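Local coordinates for protein cytochrome c2 iso-2 (Rhodospirillum centenum, PDB 1JDL) that carries electrons through a covalently bound heme c, acting as electron donor to oxidized bacteriochlorophyll in photophosphorylation, at residues A[48-53]-A[94-98]. Numbering follows the deposited sequence.
Sequences NYSAIN and GSTKM. With HEM (protoporphyrin IX containing Fe), chain B.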
# COMPACT_ATOMS: atom_id res chain seq x y z
N ASN A 48 3.83 13.12 2.50
CA ASN A 48 5.08 12.98 3.23
C ASN A 48 5.18 11.59 3.86
O ASN A 48 4.59 11.31 4.91
CB ASN A 48 5.21 14.06 4.30
CG ASN A 48 5.52 15.42 3.71
OD1 ASN A 48 6.39 15.54 2.84
ND2 ASN A 48 4.84 16.45 4.19
N TYR A 49 5.93 10.73 3.17
CA TYR A 49 6.14 9.35 3.56
C TYR A 49 7.17 9.15 4.66
O TYR A 49 8.00 10.02 4.92
CB TYR A 49 6.61 8.55 2.35
CG TYR A 49 5.55 8.34 1.30
CD1 TYR A 49 4.67 7.26 1.39
CD2 TYR A 49 5.45 9.19 0.20
CE1 TYR A 49 3.71 7.04 0.40
CE2 TYR A 49 4.49 8.98 -0.78
CZ TYR A 49 3.63 7.90 -0.68
OH TYR A 49 2.74 7.66 -1.69
N SER A 50 7.12 7.98 5.30
CA SER A 50 8.09 7.62 6.32
C SER A 50 9.37 7.30 5.55
O SER A 50 9.32 7.05 4.34
CB SER A 50 7.64 6.38 7.07
OG SER A 50 7.57 5.27 6.18
N ALA A 51 10.50 7.30 6.23
CA ALA A 51 11.76 6.99 5.57
C ALA A 51 11.73 5.57 5.00
O ALA A 51 12.22 5.33 3.90
CB ALA A 51 12.91 7.13 6.55
N ILE A 52 11.15 4.64 5.74
CA ILE A 52 11.09 3.25 5.29
C ILE A 52 10.21 3.02 4.05
O ILE A 52 10.58 2.24 3.18
CB ILE A 52 10.68 2.32 6.47
CG1 ILE A 52 11.08 0.87 6.17
CG2 ILE A 52 9.20 2.46 6.77
CD1 ILE A 52 10.30 0.21 5.09
N ASN A 53 9.07 3.69 3.97
CA ASN A 53 8.19 3.54 2.81
C ASN A 53 8.90 4.15 1.59
O ASN A 53 8.86 3.60 0.49
CB ASN A 53 6.85 4.24 3.06
CG ASN A 53 5.79 3.86 2.04
OD1 ASN A 53 6.05 3.80 0.84
ND2 ASN A 53 4.58 3.62 2.52
N GLY A 94 13.57 1.57 10.67
CA GLY A 94 12.44 2.42 11.00
C GLY A 94 11.11 1.71 10.93
O GLY A 94 11.05 0.49 10.76
N SER A 95 10.02 2.47 11.05
CA SER A 95 8.68 1.90 11.00
C SER A 95 7.77 2.73 10.08
O SER A 95 7.96 3.94 9.94
CB SER A 95 8.08 1.86 12.41
OG SER A 95 6.72 1.46 12.37
N THR A 96 6.80 2.08 9.45
CA THR A 96 5.88 2.78 8.56
C THR A 96 4.80 3.50 9.37
O THR A 96 4.45 3.09 10.48
CB THR A 96 5.18 1.79 7.57
OG1 THR A 96 4.24 2.51 6.76
CG2 THR A 96 4.43 0.71 8.34
N LYS A 97 4.27 4.58 8.80
CA LYS A 97 3.22 5.37 9.44
C LYS A 97 1.86 4.68 9.37
O LYS A 97 0.92 5.11 10.04
CB LYS A 97 3.11 6.74 8.78
CG LYS A 97 4.30 7.66 8.98
CD LYS A 97 4.07 9.00 8.30
CE LYS A 97 5.27 9.92 8.47
NZ LYS A 97 5.02 11.25 7.86
N MET A 98 1.75 3.63 8.56
CA MET A 98 0.47 2.93 8.46
C MET A 98 0.32 1.91 9.57
O MET A 98 0.89 0.81 9.51
CB MET A 98 0.33 2.22 7.11
CG MET A 98 -1.03 1.51 6.95
SD MET A 98 -1.38 1.02 5.26
CE MET A 98 -2.16 -0.55 5.53
CHA HEM B . 0.25 3.67 2.99
CHB HEM B . -3.08 0.53 1.48
CHC HEM B . -5.66 1.36 5.48
CHD HEM B . -2.61 4.85 6.69
C1A HEM B . -0.41 2.69 2.25
C2A HEM B . 0.12 2.06 1.06
C3A HEM B . -0.82 1.18 0.65
C4A HEM B . -1.93 1.27 1.57
CMA HEM B . -0.73 0.22 -0.52
CAA HEM B . 1.42 2.47 0.35
CBA HEM B . 1.06 3.58 -0.64
CGA HEM B . 2.27 4.20 -1.36
O1A HEM B . 3.40 3.71 -1.19
O2A HEM B . 2.06 5.17 -2.10
C1B HEM B . -4.09 0.51 2.43
C2B HEM B . -5.27 -0.32 2.37
C3B HEM B . -5.84 -0.23 3.61
C4B HEM B . -5.19 0.81 4.29
CMB HEM B . -5.74 -1.08 1.14
CAB HEM B . -6.69 -1.13 4.29
CBB HEM B . -7.17 -2.50 3.83
C1C HEM B . -5.03 2.34 6.19
C2C HEM B . -5.51 2.91 7.43
C3C HEM B . -4.56 3.77 7.83
C4C HEM B . -3.63 3.91 6.73
CMC HEM B . -6.84 2.60 8.11
CAC HEM B . -4.31 4.30 9.12
CBC HEM B . -5.16 4.25 10.38
C1D HEM B . -1.61 4.90 5.76
C2D HEM B . -0.47 5.78 5.84
C3D HEM B . 0.39 5.40 4.84
C4D HEM B . -0.26 4.29 4.14
CMD HEM B . -0.22 6.87 6.88
CAD HEM B . 1.80 5.95 4.60
CBD HEM B . 2.77 5.05 5.37
CGD HEM B . 4.20 5.54 5.36
O1D HEM B . 5.05 4.88 6.01
O2D HEM B . 4.50 6.56 4.71
NA HEM B . -1.66 2.19 2.57
NB HEM B . -4.04 1.22 3.62
NC HEM B . -3.86 2.95 5.77
ND HEM B . -1.49 3.99 4.71
FE HEM B . -2.75 2.56 4.19
O HOH W 1 10.70 4.97 8.65
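Ser50 and Thr96 converge on one heme propionate oxygen, O1D, and each donates its hydroxyl to it, Ser50 OG at 2.6 Å and Thr96 OG1 at the same distance. The backbone N of Lys97 is a third donor to O1D, while the backbone N-H of Ser50 donates to the sister oxygen, O2D. Both hydroxyls have second tasks. Ser50 is the N-cap of helix 51-58: chi1 of 63° sets OG between its own N and carbonyl carbon, where it accepts from Asn53 N. In Thr96, OG1 is anti to the backbone N (chi1 178°) and accepts the N-H of Met98 at 3.3 Å in an ST turn, just before the methionine whose SD binds the iron opposite His19. Short side chains suit these places, since the hydroxyls must reach both propionate and backbone. Lys97, extended beyond CG, runs past Ser50 CB, its length carrying NZ to Asn48 O at 3.0 Å, above the carbonyl plane. Behind the polar cluster, branched, apolar Ile52 fits between loop backbone and leucines: its CG2 methyl lies 3.6 Å from Thr96 N, and Leu79 and Leu83 of helix 75-85 also touch it. Water bridges Ile52 N to Ser95 O. On the other propionate, Tyr49 OH donates to O2A at 2.6 Å. Four donors probably stabilise the O1D/O2D propionate as an anion, through which the heme ties the helix start to the methionine ligand loop.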